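Local coordinates for HAD superfamily hydrolase (Brucella suis biovar 1, PDB 6NQ4), which probably hydrolyses phosphate esters, as a phosphatase of the haloacid dehalogenase-like family, at residues P116-E127 / E143-Y153. Numbering follows the deposited sequence.
With EDO (1,2-ethanediol), chain E.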
# COMPACT_ATOMS: atom_id res chain seq x y z
N PRO A 116 -20.54 2.86 8.97
CA PRO A 116 -21.55 3.92 9.03
C PRO A 116 -21.46 4.82 7.80
O PRO A 116 -20.37 5.10 7.30
CB PRO A 116 -21.18 4.69 10.30
CG PRO A 116 -20.36 3.72 11.12
CD PRO A 116 -19.60 2.92 10.11
N ARG A 117 -22.61 5.27 7.31
CA ARG A 117 -22.58 6.03 6.07
C ARG A 117 -22.28 7.52 6.27
O ARG A 117 -21.87 8.18 5.31
CB ARG A 117 -23.86 5.81 5.26
CG ARG A 117 -25.04 6.57 5.78
CD ARG A 117 -26.30 6.25 4.97
NE ARG A 117 -26.11 6.50 3.55
CZ ARG A 117 -26.20 7.70 2.99
NH1 ARG A 117 -26.48 8.77 3.74
NH2 ARG A 117 -26.01 7.85 1.69
N ARG A 118 -22.46 8.06 7.48
CA ARG A 118 -22.10 9.45 7.77
C ARG A 118 -20.65 9.47 8.24
O ARG A 118 -20.36 9.10 9.38
CB ARG A 118 -23.03 10.02 8.82
CG ARG A 118 -24.48 10.05 8.36
CD ARG A 118 -25.44 10.44 9.48
NE ARG A 118 -25.22 11.81 9.93
CZ ARG A 118 -25.63 12.89 9.26
NH1 ARG A 118 -26.27 12.76 8.10
NH2 ARG A 118 -25.39 14.10 9.74
N ILE A 119 -19.75 9.92 7.37
CA ILE A 119 -18.31 9.73 7.50
C ILE A 119 -17.61 11.07 7.69
O ILE A 119 -17.91 12.04 6.98
CB ILE A 119 -17.76 9.05 6.23
CG1 ILE A 119 -18.25 7.60 6.18
CG2 ILE A 119 -16.21 9.15 6.16
CD1 ILE A 119 -18.04 6.93 4.82
N PHE A 120 -16.66 11.11 8.62
CA PHE A 120 -15.71 12.22 8.75
C PHE A 120 -14.42 11.83 8.04
O PHE A 120 -13.77 10.83 8.42
CB PHE A 120 -15.46 12.51 10.23
CG PHE A 120 -14.42 13.56 10.47
CD1 PHE A 120 -14.59 14.87 10.01
CD2 PHE A 120 -13.27 13.25 11.18
CE1 PHE A 120 -13.62 15.84 10.27
CE2 PHE A 120 -12.31 14.22 11.45
CZ PHE A 120 -12.49 15.51 10.99
N HIS A 121 -14.05 12.60 7.03
CA HIS A 121 -12.86 12.34 6.21
C HIS A 121 -11.64 13.02 6.82
O HIS A 121 -11.66 14.22 7.11
CB HIS A 121 -13.11 12.89 4.80
CG HIS A 121 -11.91 12.83 3.90
ND1 HIS A 121 -11.44 11.65 3.36
CD2 HIS A 121 -11.12 13.81 3.40
CE1 HIS A 121 -10.41 11.90 2.57
NE2 HIS A 121 -10.20 13.21 2.58
N ILE A 122 -10.56 12.25 6.99
CA ILE A 122 -9.25 12.79 7.33
C ILE A 122 -8.35 12.46 6.14
O ILE A 122 -8.04 11.29 5.90
CB ILE A 122 -8.68 12.21 8.63
CG1 ILE A 122 -9.65 12.43 9.80
CG2 ILE A 122 -7.33 12.88 8.94
CD1 ILE A 122 -9.22 11.70 11.08
N GLY A 123 -7.93 13.48 5.41
CA GLY A 123 -7.09 13.30 4.25
C GLY A 123 -7.23 14.48 3.32
O GLY A 123 -8.03 15.40 3.55
N CYS A 124 -6.47 14.42 2.23
CA CYS A 124 -6.47 15.56 1.32
C CYS A 124 -7.68 15.52 0.38
O CYS A 124 -8.47 14.57 0.36
CB CYS A 124 -5.15 15.64 0.56
SG CYS A 124 -4.93 14.33 -0.63
N GLU A 125 -7.82 16.59 -0.42
CA GLU A 125 -8.94 16.68 -1.36
C GLU A 125 -8.86 15.61 -2.44
O GLU A 125 -9.88 15.02 -2.81
CB GLU A 125 -8.96 18.06 -2.00
CG GLU A 125 -10.20 18.32 -2.80
CD GLU A 125 -10.23 19.71 -3.38
OE1 GLU A 125 -10.65 19.85 -4.55
OE2 GLU A 125 -9.82 20.66 -2.68
N ARG A 126 -7.67 15.33 -2.97
CA ARG A 126 -7.56 14.34 -4.03
C ARG A 126 -8.01 12.97 -3.53
O ARG A 126 -8.61 12.19 -4.28
CB ARG A 126 -6.12 14.30 -4.56
CG ARG A 126 -5.83 13.17 -5.53
CD ARG A 126 -6.78 13.19 -6.73
NE ARG A 126 -6.41 12.14 -7.66
CZ ARG A 126 -7.23 11.56 -8.53
NH1 ARG A 126 -8.51 11.92 -8.61
NH2 ARG A 126 -6.75 10.61 -9.31
N GLU A 127 -7.72 12.67 -2.27
CA GLU A 127 -8.06 11.37 -1.70
C GLU A 127 -9.56 11.16 -1.52
O GLU A 127 -9.97 10.04 -1.21
CB GLU A 127 -7.29 11.18 -0.38
CG GLU A 127 -5.82 10.76 -0.61
CD GLU A 127 -4.89 11.01 0.59
OE1 GLU A 127 -5.34 11.52 1.64
OE2 GLU A 127 -3.69 10.70 0.45
N GLU A 143 -20.99 15.59 13.34
CA GLU A 143 -22.09 14.83 12.75
C GLU A 143 -21.73 13.39 12.44
O GLU A 143 -22.61 12.61 12.06
CB GLU A 143 -22.50 15.48 11.42
CG GLU A 143 -22.98 16.91 11.56
CD GLU A 143 -23.15 17.62 10.22
OE1 GLU A 143 -22.24 17.56 9.36
OE2 GLU A 143 -24.21 18.26 10.03
N ALA A 144 -20.46 13.02 12.57
CA ALA A 144 -20.00 11.77 11.98
C ALA A 144 -20.34 10.58 12.86
O ALA A 144 -20.39 10.67 14.10
CB ALA A 144 -18.50 11.84 11.75
N ALA A 145 -20.58 9.44 12.21
CA ALA A 145 -20.73 8.16 12.89
C ALA A 145 -19.55 7.23 12.65
O ALA A 145 -19.43 6.21 13.34
CB ALA A 145 -22.04 7.47 12.44
N GLY A 146 -18.68 7.57 11.70
CA GLY A 146 -17.48 6.81 11.45
C GLY A 146 -16.44 7.73 10.86
O GLY A 146 -16.75 8.84 10.38
N VAL A 147 -15.19 7.27 10.88
CA VAL A 147 -14.06 8.03 10.35
C VAL A 147 -13.40 7.22 9.25
O VAL A 147 -13.24 6.00 9.38
CB VAL A 147 -13.03 8.32 11.47
CG1 VAL A 147 -11.84 9.06 10.90
CG2 VAL A 147 -13.67 9.11 12.60
N VAL A 148 -13.00 7.89 8.17
CA VAL A 148 -12.14 7.29 7.15
C VAL A 148 -10.92 8.17 7.01
O VAL A 148 -11.04 9.38 6.76
CB VAL A 148 -12.86 7.14 5.80
CG1 VAL A 148 -11.91 6.58 4.74
CG2 VAL A 148 -14.08 6.21 5.96
N CYS A 149 -9.75 7.57 7.20
CA CYS A 149 -8.50 8.31 7.12
C CYS A 149 -7.71 7.80 5.92
O CYS A 149 -7.24 6.66 5.90
CB CYS A 149 -7.70 8.12 8.41
SG CYS A 149 -6.12 8.98 8.40
N THR A 150 -7.58 8.67 4.92
CA THR A 150 -6.74 8.37 3.77
C THR A 150 -5.34 8.95 3.90
O THR A 150 -4.44 8.50 3.19
CB THR A 150 -7.36 8.94 2.49
OG1 THR A 150 -7.51 10.36 2.63
CG2 THR A 150 -8.71 8.30 2.21
N GLY A 151 -5.13 9.89 4.82
CA GLY A 151 -3.84 10.55 4.97
C GLY A 151 -3.99 11.79 5.83
O GLY A 151 -5.02 11.98 6.47
N LEU A 152 -2.97 12.62 5.83
CA LEU A 152 -3.07 13.89 6.55
C LEU A 152 -3.70 14.94 5.63
O LEU A 152 -3.63 14.84 4.40
CB LEU A 152 -1.69 14.36 7.05
CG LEU A 152 -1.10 13.66 8.28
CD1 LEU A 152 -0.88 12.15 8.09
CD2 LEU A 152 0.20 14.36 8.67
N TYR A 153 -4.32 15.96 6.23
CA TYR A 153 -4.92 17.04 5.44
C TYR A 153 -3.89 17.75 4.58
O TYR A 153 -4.15 18.07 3.41
CB TYR A 153 -5.65 18.05 6.33
CG TYR A 153 -6.88 17.49 6.98
CD1 TYR A 153 -7.96 17.07 6.21
CD2 TYR A 153 -6.98 17.37 8.37
CE1 TYR A 153 -9.10 16.55 6.79
CE2 TYR A 153 -8.11 16.85 8.96
CZ TYR A 153 -9.17 16.43 8.17
OH TYR A 153 -10.29 15.92 8.79
C1 EDO E . -0.42 10.27 0.90
O1 EDO E . -1.40 10.25 1.94
C2 EDO E . 0.88 9.70 1.43
O2 EDO E . 0.71 8.30 1.67
O HOH W 1 -24.45 10.59 12.67
O HOH W 2 -3.15 12.99 2.53
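Ile119 to Ile122 pair in parallel register with Gly146 to Cys149, the axes of strands 118-122 and 146-149 converging to 4.6 Å at 32°. They are neighbours in the parallel sheet of what is probably the C2-type cap domain, separate from the six-stranded core sheet, at whose strand ends Asp42, Trp44 and Asp246 bind sodium. The ladder runs through Phe120 N to Gly146 O, Val148 N to Phe120 O and Ile122 N to Val148 O, while Arg118 O receives both Ala145 N and Gly146 N. On one face, Ile119 CG2 meets Val148 CG2 at 3.6 Å. On the other, Ile122 CD1 lies against Val147 CG1 and Phe120 CB against Ala144 CB, a layer covered by helix 164-172.

Tyr153 turns back toward strand 118-122, against Ile122 on this second face. Its hydroxyl donates to His121 O (2.8 Å) in the carbonyl plane, on a lone pair, while Ile122 CG2 rests over one ring face and Phe120 CZ lies 3.1 Å from Tyr153 OH, at the ring edge, the two side chains crossing at about a right angle.

At the strand end, Ile122 O accepts from Thr150 N at 2.8 Å. The His121 ring, CG anti to the backbone N (chi1 174°), brings CE1 near Thr150 OG1 and is held through NE2 by Cys124 O and ND1 by Tyr131. Glu127 links the loops after the two strands: its OE1 accepts from Cys124 N (3.2 Å) and Thr150 OG1 (2.7 Å), arriving from opposite faces of the carboxylate plane, and OE2 from O1 of ethanediol, probably crystallisation liquor, at 2.8 Å.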